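Local coordinates for sigma-54 interaction domain protein (Enterococcus faecalis, PDB 3GDW) that is of unknown function, the chain being the mannose-type phosphotransferase IIA domain of a larger protein that may bind ATP and DNA, at residues V5-L10 with E103-A108; Q54-K59 with F83-I88; T46-L51 with N76-M81. All blocks are in the same frame, centred on the assembly; numbering follows the deposited sequence. Where two conformers were deposited one is given.

Contact 1: residues V5-L10 with E103-A108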
loop_
_atom_site.group_PDB
_atom_site.type_symbol
_atom_site.label_atom_id
_atom_site.label_comp_id
_atom_site.label_asym_id
_atom_site.label_seq_id
_atom_site.Cartn_x
_atom_site.Cartn_y
_atom_site.Cartn_z
ATOM N N VAL B 5 1.256 21.158 -5.929
ATOM C CA VAL B 5 1.012 20.544 -4.617
ATOM C C VAL B 5 2.227 19.680 -4.248
ATOM O O VAL B 5 2.740 18.943 -5.084
ATOM C CB VAL B 5 -0.259 19.627 -4.636
ATOM C CG1 VAL B 5 -0.439 18.898 -3.298
ATOM C CG2 VAL B 5 -1.489 20.430 -4.970
ATOM N N GLY B 6 2.676 19.776 -2.997
ATOM C CA GLY B 6 3.793 18.962 -2.523
ATOM C C GLY B 6 3.327 17.621 -1.968
ATOM O O GLY B 6 2.502 17.563 -1.036
ATOM N N VAL B 7 3.849 16.546 -2.536
ATOM C CA VAL B 7 3.452 15.183 -2.124
ATOM C C VAL B 7 4.547 14.565 -1.263
ATOM O O VAL B 7 5.718 14.511 -1.677
ATOM C CB VAL B 7 3.168 14.280 -3.326
ATOM C CG1 VAL B 7 2.648 12.887 -2.869
ATOM C CG2 VAL B 7 2.149 14.927 -4.223
ATOM N N PHE B 8 4.171 14.130 -0.061
ATOM C CA PHE B 8 5.105 13.447 0.829
ATOM C C PHE B 8 4.564 12.070 1.147
ATOM O O PHE B 8 3.376 11.926 1.516
ATOM C CB PHE B 8 5.312 14.251 2.128
ATOM C CG PHE B 8 6.072 15.539 1.922
ATOM C CD1 PHE B 8 7.432 15.615 2.228
ATOM C CD2 PHE B 8 5.427 16.666 1.401
ATOM C CE1 PHE B 8 8.148 16.825 2.037
ATOM C CE2 PHE B 8 6.118 17.864 1.192
ATOM C CZ PHE B 8 7.483 17.946 1.515
ATOM N N VAL B 9 5.411 11.054 0.987
ATOM C CA VAL B 9 4.975 9.673 1.247
ATOM C C VAL B 9 5.682 9.178 2.510
ATOM O O VAL B 9 6.909 9.074 2.523
ATOM C CB VAL B 9 5.301 8.700 0.034
ATOM C CG1 VAL B 9 4.723 7.337 0.289
ATOM C CG2 VAL B 9 4.784 9.258 -1.312
ATOM N N LEU B 10 4.915 8.878 3.564
ATOM C CA LEU B 10 5.491 8.452 4.851
ATOM C C LEU B 10 4.919 7.113 5.260
ATOM O O LEU B 10 3.696 6.979 5.395
ATOM C CB LEU B 10 5.199 9.483 5.957
ATOM C CG LEU B 10 6.270 10.574 6.120
ATOM C CD1 LEU B 10 6.243 11.516 4.950
ATOM C CD2 LEU B 10 6.080 11.355 7.431
ATOM N N GLU B 103 -1.129 8.146 -8.810
ATOM C CA GLU B 103 -2.170 9.124 -9.131
ATOM C C GLU B 103 -1.913 10.496 -8.497
ATOM O O GLU B 103 -2.138 11.522 -9.138
ATOM C CB GLU B 103 -3.566 8.543 -8.808
ATOM C CG GLU B 103 -3.857 7.327 -9.712
ATOM C CD GLU B 103 -5.129 6.541 -9.435
ATOM O OE1 GLU B 103 -5.362 6.067 -8.295
ATOM O OE2 GLU B 103 -5.870 6.328 -10.411
ATOM N N ALA B 104 -1.405 10.514 -7.263
ATOM C CA ALA B 104 -1.086 11.768 -6.573
ATOM C C ALA B 104 0.033 12.541 -7.282
ATOM O O ALA B 104 -0.092 13.726 -7.547
ATOM C CB ALA B 104 -0.693 11.499 -5.136
ATOM N N ILE B 105 1.121 11.856 -7.581
ATOM C CA ILE B 105 2.260 12.509 -8.250
ATOM C C ILE B 105 1.860 12.950 -9.670
ATOM O O ILE B 105 2.191 14.066 -10.101
ATOM C CB ILE B 105 3.504 11.568 -8.253
ATOM C CG1 ILE B 105 3.931 11.237 -6.809
ATOM C CG2 ILE B 105 4.663 12.175 -9.008
ATOM C CD1 ILE B 105 4.590 12.367 -6.046
ATOM N N ARG B 106 1.114 12.101 -10.386
ATOM C CA ARG B 106 0.735 12.446 -11.766
ATOM C C ARG B 106 -0.050 13.758 -11.764
ATOM O O ARG B 106 0.288 14.732 -12.494
ATOM C CB ARG B 106 -0.092 11.329 -12.408
ATOM C CG ARG B 106 -0.315 11.515 -13.922
ATOM C CD ARG B 106 -1.232 10.454 -14.537
ATOM N NE ARG B 106 -2.217 9.903 -13.598
ATOM C CZ ARG B 106 -3.375 10.480 -13.270
ATOM N NH1 ARG B 106 -3.721 11.655 -13.798
ATOM N NH2 ARG B 106 -4.184 9.875 -12.411
HETATM N N MSE B 107 -1.082 13.801 -10.925
HETATM C CA MSE B 107 -1.932 14.984 -10.864
HETATM C C MSE B 107 -1.191 16.202 -10.329
HETATM O O MSE B 107 -1.323 17.302 -10.895
HETATM C CB MSE B 107 -3.188 14.703 -10.045
HETATM C CG MSE B 107 -4.054 13.662 -10.686
HETATM SE SE MSE B 107 -5.715 13.366 -9.728
HETATM C CE MSE B 107 -5.116 12.499 -8.126
ATOM N N ALA B 108 -0.410 16.019 -9.262
ATOM C CA ALA B 108 0.420 17.111 -8.739
ATOM C C ALA B 108 1.338 17.737 -9.815
ATOM O O ALA B 108 1.394 18.983 -9.967
ATOM C CB ALA B 108 1.222 16.645 -7.542
HETATM O O HOH W 1 -0.377 20.449 -8.271
#
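Strand 6-12, with Val5 just ahead of it, and helix 98-109 meet here through Val5, Val7, Ala104, Ile105 and Ala108, in the open alpha/beta fold of the IIA domain. Strand 6-12 is an inner strand of a parallel sheet, and helix 98-109 packs on one of its faces. The short axes of strand 6-10 and helix 103-108 come within 8.9 Å and run nearly antiparallel, at 164°. Ala104 and Ala108, which face the strand, have short side chains, consistent with this spacing.

Val7 carries most of the packing. Its CB lies 3.6 Å from CD1 of Ile105, at the tip of that side chain. The CB of Ile105 does not point at the strand, but CD1 at its end reaches Val7, crossing obliquely over CB and both methyls. With CG1 anti to the backbone N (chi1 -176°), Val7 spreads its two branches over different turns of the helix. CG1 points to Ala104, 4.3 Å from its CB. CG2 turns to Ala108 and stands 3.9 Å from that CB.

The same faces are filled from other parts of the fold. Ile105 also touches Leu21 and Leu28 of helix 16-28, and Ala104 touches Leu67 and Leu69 of the neighbouring strand 66-70. Val5 leans on Leu114 and Ile117 of helix 114-135.

At the start of the strand the two backbones draw together. The carbonyl O of Val5 is 3.7 Å from CB of Ala108, a plain packing contact, and the two CB atoms are 4.4 Å apart. One water joins the backbones: it accepts a hydrogen bond of 2.9 Å from Val5 N and is hydrogen-bonded to Ala108 O, also at 2.9 Å.

Contact 2: residues Q54-K59 with F83-I88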
loop_
_atom_site.group_PDB
_atom_site.type_symbol
_atom_site.label_atom_id
_atom_site.label_comp_id
_atom_site.label_asym_id
_atom_site.label_seq_id
_atom_site.Cartn_x
_atom_site.Cartn_y
_atom_site.Cartn_z
ATOM N N GLN B 54 11.753 19.533 6.643
ATOM C CA GLN B 54 11.818 19.726 5.203
ATOM C C GLN B 54 10.721 20.674 4.715
ATOM O O GLN B 54 10.977 21.556 3.887
ATOM C CB GLN B 54 11.778 18.415 4.451
ATOM C CG GLN B 54 12.260 18.609 3.011
ATOM C CD GLN B 54 12.170 17.352 2.187
ATOM O OE1 GLN B 54 12.453 16.258 2.683
ATOM N NE2 GLN B 54 11.770 17.493 0.911
ATOM N N VAL B 55 9.505 20.489 5.237
ATOM C CA VAL B 55 8.396 21.376 4.930
ATOM C C VAL B 55 8.790 22.836 5.207
ATOM O O VAL B 55 8.590 23.706 4.350
ATOM C CB VAL B 55 7.109 20.946 5.691
ATOM C CG1 VAL B 55 6.077 22.058 5.703
ATOM C CG2 VAL B 55 6.518 19.685 5.059
ATOM N N ILE B 56 9.380 23.089 6.379
ATOM C CA ILE B 56 9.750 24.452 6.797
ATOM C C ILE B 56 10.750 25.103 5.832
ATOM O O ILE B 56 10.600 26.274 5.463
ATOM C CB ILE B 56 10.249 24.492 8.272
ATOM C CG1 ILE B 56 9.043 24.426 9.221
ATOM C CG2 ILE B 56 11.134 25.731 8.519
ATOM C CD1 ILE B 56 9.332 24.665 10.716
ATOM N N THR B 57 11.746 24.324 5.420
ATOM C CA THR B 57 12.724 24.735 4.419
ATOM C C THR B 57 12.056 25.178 3.123
ATOM O O THR B 57 12.345 26.248 2.606
ATOM C CB THR B 57 13.682 23.562 4.095
ATOM O OG1 THR B 57 14.461 23.256 5.258
ATOM C CG2 THR B 57 14.606 23.906 2.935
ATOM N N GLN B 58 11.161 24.340 2.612
ATOM C CA GLN B 58 10.578 24.540 1.294
ATOM C C GLN B 58 9.261 25.311 1.331
ATOM O O GLN B 58 8.518 25.304 0.344
ATOM C CB GLN B 58 10.340 23.191 0.638
ATOM C CG GLN B 58 11.501 22.242 0.726
ATOM C CD GLN B 58 11.251 20.981 -0.078
ATOM O OE1 GLN B 58 10.144 20.452 -0.100
ATOM N NE2 GLN B 58 12.286 20.500 -0.759
ATOM N N LYS B 59 8.973 25.968 2.453
ATOM C CA LYS B 59 7.706 26.675 2.643
ATOM C C LYS B 59 7.251 27.454 1.396
ATOM O O LYS B 59 6.095 27.334 0.967
ATOM C CB LYS B 59 7.781 27.612 3.849
ATOM C CG LYS B 59 6.435 28.225 4.223
ATOM C CD LYS B 59 6.539 29.094 5.457
ATOM C CE LYS B 59 5.182 29.238 6.121
ATOM N NZ LYS B 59 4.852 28.061 6.978
ATOM N N PHE B 83 -0.233 21.646 9.443
ATOM C CA PHE B 83 -1.077 22.822 9.216
ATOM C C PHE B 83 -1.058 23.770 10.418
ATOM O O PHE B 83 -0.860 24.966 10.243
ATOM C CB PHE B 83 -2.525 22.459 8.869
ATOM C CG PHE B 83 -3.438 23.652 8.851
ATOM C CD1 PHE B 83 -3.367 24.576 7.812
ATOM C CD2 PHE B 83 -4.330 23.880 9.892
ATOM C CE1 PHE B 83 -4.194 25.697 7.797
ATOM C CE2 PHE B 83 -5.154 25.001 9.891
ATOM C CZ PHE B 83 -5.089 25.909 8.841
ATOM N N GLU B 84 -1.272 23.229 11.621
ATOM C CA GLU B 84 -1.231 24.025 12.856
ATOM C C GLU B 84 0.115 24.725 13.029
ATOM O O GLU B 84 0.153 25.875 13.435
ATOM C CB GLU B 84 -1.483 23.158 14.097
ATOM C CG GLU B 84 -2.863 22.532 14.207
ATOM C CD GLU B 84 -3.970 23.552 14.327
ATOM O OE1 GLU B 84 -3.871 24.473 15.175
ATOM O OE2 GLU B 84 -4.945 23.423 13.556
ATOM N N GLU B 85 1.211 24.015 12.746
ATOM C CA GLU B 85 2.567 24.538 12.976
ATOM C C GLU B 85 3.057 25.515 11.894
ATOM O O GLU B 85 3.693 26.521 12.206
ATOM C CB GLU B 85 3.578 23.392 13.168
ATOM C CG GLU B 85 5.014 23.861 13.493
ATOM C CD GLU B 85 5.942 22.733 13.947
ATOM O OE1 GLU B 85 5.463 21.592 14.171
ATOM O OE2 GLU B 85 7.161 22.996 14.092
ATOM N N THR B 86 2.774 25.212 10.632
ATOM C CA THR B 86 3.287 26.015 9.516
ATOM C C THR B 86 2.196 26.872 8.855
ATOM O O THR B 86 2.498 27.833 8.150
ATOM C CB THR B 86 3.921 25.127 8.400
ATOM O OG1 THR B 86 2.879 24.484 7.668
ATOM C CG2 THR B 86 4.856 24.071 8.973
ATOM N N GLY B 87 0.932 26.505 9.041
ATOM C CA GLY B 87 -0.160 27.202 8.352
ATOM C C GLY B 87 -0.307 26.830 6.878
ATOM O O GLY B 87 -1.131 27.417 6.172
ATOM N N ILE B 88 0.486 25.869 6.412
ATOM C CA ILE B 88 0.366 25.364 5.045
ATOM C C ILE B 88 -0.792 24.372 5.001
ATOM O O ILE B 88 -0.853 23.451 5.821
ATOM C CB ILE B 88 1.671 24.671 4.569
ATOM C CG1 ILE B 88 2.850 25.655 4.551
ATOM C CG2 ILE B 88 1.477 24.002 3.209
ATOM C CD1 ILE B 88 2.769 26.708 3.438
#
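Ile56 brings its CD1 methyl to the carboxylate of Glu85, 4.3 Å from OE2. The same carboxylate is held elsewhere: OE2 forms a salt bridge with Arg52, and OE1 is hydrogen-bonded to the Tyr48 hydroxyl. Within segment 83-88, the Phe83 ring has the carbonyl carbon of Ile88 at its edge, in plane. The carbonyl group of Thr86 receives the ammonium group of Lys59 from slightly above its plane, tilted by 19°.

That last pair is the polar link between the segments. Lys59 NZ donates to Thr86 O at 2.6 Å, with a C=O...N angle of 123°. The lysine leaves the backbone with CG anti to N and runs extended until a bend at chi4 (81°) turns NZ onto the oxygen. On the way it passes Ile88, whose CD1 lies 4.0 Å from Lys59 CG. The two side chains cross at a slant. The aliphatic part of the lysine thus packs on Ile88 while its charged end closes on the carbonyl.

Thr86 serves both kinds of contact. CG2 meets Val55 CG1 at 4.0 Å, the side chains crossing at about a right angle, and Ile56 CG1 comes to 4.2 Å of the same methyl. The other branch, OG1, accepts from Ile88 N at 3.0 Å, an ST turn, and is also hydrogen-bonded to Leu82 O one turn back. Both bonds help fix the rotation of the side chain.

Val55 and Ile88 both lean on Ile66 of the sheet below. The arrangement joins the C-terminal ends of helices 44-57 and 78-86. Gly87, with positive phi, ends the second helix. The two helices are crossover connections of an open alpha/beta fold, one leading to strand 66-70 and the other to strand 90-93.

Contact 3: residues T46-L51 with N76-M81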
loop_
_atom_site.group_PDB
_atom_site.type_symbol
_atom_site.label_atom_id
_atom_site.label_comp_id
_atom_site.label_asym_id
_atom_site.label_seq_id
_atom_site.Cartn_x
_atom_site.Cartn_y
_atom_site.Cartn_z
ATOM N N THR B 46 10.077 11.583 16.209
ATOM C CA THR B 46 11.286 11.770 15.412
ATOM C C THR B 46 10.949 11.907 13.914
ATOM O O THR B 46 11.543 12.729 13.198
ATOM C CB THR B 46 12.223 10.566 15.585
ATOM O OG1 THR B 46 12.504 10.384 16.975
ATOM C CG2 THR B 46 13.503 10.759 14.810
HETATM N N MSE B 47 9.998 11.102 13.450
HETATM C CA MSE B 47 9.575 11.144 12.039
HETATM C C MSE B 47 8.873 12.465 11.720
HETATM O O MSE B 47 9.142 13.090 10.694
HETATM C CB MSE B 47 8.654 9.981 11.706
HETATM C CG MSE B 47 8.128 10.042 10.284
HETATM SE SE MSE B 47 9.641 9.988 8.957
HETATM C CE MSE B 47 10.050 8.298 9.208
ATOM N N TYR B 48 7.998 12.895 12.616
ATOM C CA TYR B 48 7.323 14.163 12.422
ATOM C C TYR B 48 8.358 15.272 12.235
ATOM O O TYR B 48 8.210 16.127 11.370
ATOM C CB TYR B 48 6.419 14.511 13.600
ATOM C CG TYR B 48 5.847 15.882 13.378
ATOM C CD1 TYR B 48 4.891 16.089 12.384
ATOM C CD2 TYR B 48 6.313 16.982 14.097
ATOM C CE1 TYR B 48 4.389 17.352 12.124
ATOM C CE2 TYR B 48 5.802 18.265 13.856
ATOM C CZ TYR B 48 4.848 18.438 12.859
ATOM O OH TYR B 48 4.325 19.681 12.586
ATOM N N GLU B 49 9.409 15.253 13.053
ATOM C CA GLU B 49 10.396 16.323 13.012
ATOM C C GLU B 49 11.174 16.318 11.678
ATOM O O GLU B 49 11.506 17.385 11.160
ATOM C CB GLU B 49 11.317 16.290 14.241
ATOM C CG GLU B 49 10.583 16.622 15.515
ATOM C CD GLU B 49 11.444 16.573 16.770
ATOM O OE1 GLU B 49 12.698 16.571 16.673
ATOM O OE2 GLU B 49 10.847 16.542 17.870
ATOM N N GLN B 50 11.424 15.132 11.119
ATOM C CA GLN B 50 12.038 15.020 9.783
ATOM C C GLN B 50 11.153 15.695 8.739
ATOM O O GLN B 50 11.622 16.454 7.890
ATOM C CB GLN B 50 12.171 13.544 9.374
ATOM C CG GLN B 50 13.141 12.754 10.207
ATOM C CD GLN B 50 14.560 13.085 9.838
ATOM O OE1 GLN B 50 14.952 12.956 8.670
ATOM N NE2 GLN B 50 15.342 13.512 10.821
ATOM N N LEU B 51 9.859 15.390 8.794
ATOM C CA LEU B 51 8.925 15.930 7.817
ATOM C C LEU B 51 8.773 17.449 7.982
ATOM O O LEU B 51 8.837 18.216 7.017
ATOM C CB LEU B 51 7.586 15.212 7.940
ATOM C CG LEU B 51 6.426 15.877 7.235
ATOM C CD1 LEU B 51 6.572 15.720 5.694
ATOM C CD2 LEU B 51 5.163 15.228 7.744
ATOM N N ASN B 76 -1.059 9.706 10.152
ATOM C CA ASN B 76 -2.031 10.643 9.584
ATOM C C ASN B 76 -2.202 11.912 10.395
ATOM O O ASN B 76 -2.461 12.979 9.822
ATOM C CB ASN B 76 -3.389 10.015 9.270
ATOM C CG ASN B 76 -3.792 10.257 7.811
ATOM O OD1 ASN B 76 -2.924 10.271 6.924
ATOM N ND2 ASN B 76 -5.087 10.436 7.551
ATOM N N SER B 77 -2.019 11.809 11.710
ATOM C CA SER B 77 -2.073 12.981 12.574
ATOM C C SER B 77 -1.078 14.071 12.183
ATOM O O SER B 77 -1.236 15.215 12.584
ATOM C CB SER B 77 -1.854 12.582 14.026
ATOM O OG SER B 77 -0.540 12.118 14.210
ATOM N N PHE B 78 -0.064 13.726 11.383
ATOM C CA PHE B 78 0.945 14.725 10.981
ATOM C C PHE B 78 0.337 15.806 10.111
ATOM O O PHE B 78 0.837 16.925 10.082
ATOM C CB PHE B 78 2.129 14.108 10.205
ATOM C CG PHE B 78 2.975 13.169 11.005
ATOM C CD1 PHE B 78 2.784 13.001 12.376
ATOM C CD2 PHE B 78 4.006 12.476 10.380
ATOM C CE1 PHE B 78 3.591 12.132 13.111
ATOM C CE2 PHE B 78 4.830 11.611 11.102
ATOM C CZ PHE B 78 4.617 11.428 12.467
ATOM N N GLY B 79 -0.722 15.460 9.385
ATOM C CA GLY B 79 -1.342 16.412 8.462
ATOM C C GLY B 79 -1.845 17.648 9.176
ATOM O O GLY B 79 -1.505 18.774 8.809
ATOM N N ASN B 80 -2.651 17.438 10.207
ATOM C CA ASN B 80 -3.165 18.552 10.956
ATOM C C ASN B 80 -2.039 19.227 11.741
ATOM O O ASN B 80 -2.031 20.447 11.866
ATOM C CB ASN B 80 -4.323 18.134 11.868
ATOM C CG ASN B 80 -4.812 19.272 12.749
ATOM O OD1 ASN B 80 -5.034 20.390 12.276
ATOM N ND2 ASN B 80 -4.967 18.997 14.045
HETATM N N MSE B 81 -1.086 18.440 12.244
HETATM C CA MSE B 81 0.047 18.995 12.995
HETATM C C MSE B 81 0.839 19.991 12.157
HETATM O O MSE B 81 1.195 21.059 12.634
HETATM C CB MSE B 81 0.978 17.890 13.491
HETATM C CG MSE B 81 0.670 17.401 14.888
HETATM SE SE MSE B 81 1.626 15.742 15.275
HETATM C CE MSE B 81 0.573 15.137 16.822
#
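Tyr48 and Phe78 form the aromatic part of this contact, an edge-to-face (T-shaped) pair. The edge of the tyrosine ring is turned to the face of the phenylalanine ring. The centroids of the Tyr48 and Phe78 rings are 5.3 Å apart and the planes stand at 64°.

A CH-pi contact adds to this pair. Tyr48 CB sits over the face of Phe78, 3.9 Å from the ring centroid and set off toward the rim. CG of Tyr48 is anti to its own backbone N (chi1 175°), which carries the phenol ring past Phe78 and on toward Met81. The two aromatic side chains slide past each other in opposite directions, and the Phe78 ring reaches in as far as the backbone N of Tyr48.

Met81, modelled as selenomethionine, makes a Met-aromatic contact through its selenium atom SE. This atom lies over a face of Tyr48, 4.5 Å from the ring centroid and 16° off the normal. Closer to the backbone, Met81 CB packs 3.7 Å from Tyr48 CE1.

Apolar contacts complete the join. Met47 CG, also of a selenomethionine, meets the edge of Phe78 at CE2, 3.7 Å away. Leu51 CD2 is 4.0 Å from Phe78 CD2. Met47, Leu51 and Phe78 all touch Leu10 of strand 6-12, and Leu51 and Phe78 also share Leu68 of strand 66-70.

The polar end of Tyr48 is used outside this pairing, its OH being hydrogen-bonded to Glu85.

Taken together, helix 44-57 and the N-terminal part of helix 78-86 pack side by side on one face of the parallel sheet. This is the layer of crossover helices found in an open alpha/beta fold.

Overall arrangement
All three contacts belong to one IIA domain. Contacts 2 and 3 join two helices, 44-57 and 78-86, at different points along their length, contact 2 at the C-terminal ends, with centres about 11 Å apart. A probable hydrogen bond ties them, Tyr48 OH to Glu85 OE1 at 2.7 Å. In contact 1 helix 98-109 packs on the other face of the sheet, and the contact centre is about 16 Å from both others. Strand 6-12 bridges the faces: Val7 points to helix 98-109, while Phe8 and Leu10 point to the helix pair. Phe8 CD1 meets Leu51 CD1 at 3.6 Å, and Phe8 CZ meets Val55 CG2 at 4.1 Å. Leu10 CD2 reaches Phe78 CD2 at 3.8 Å.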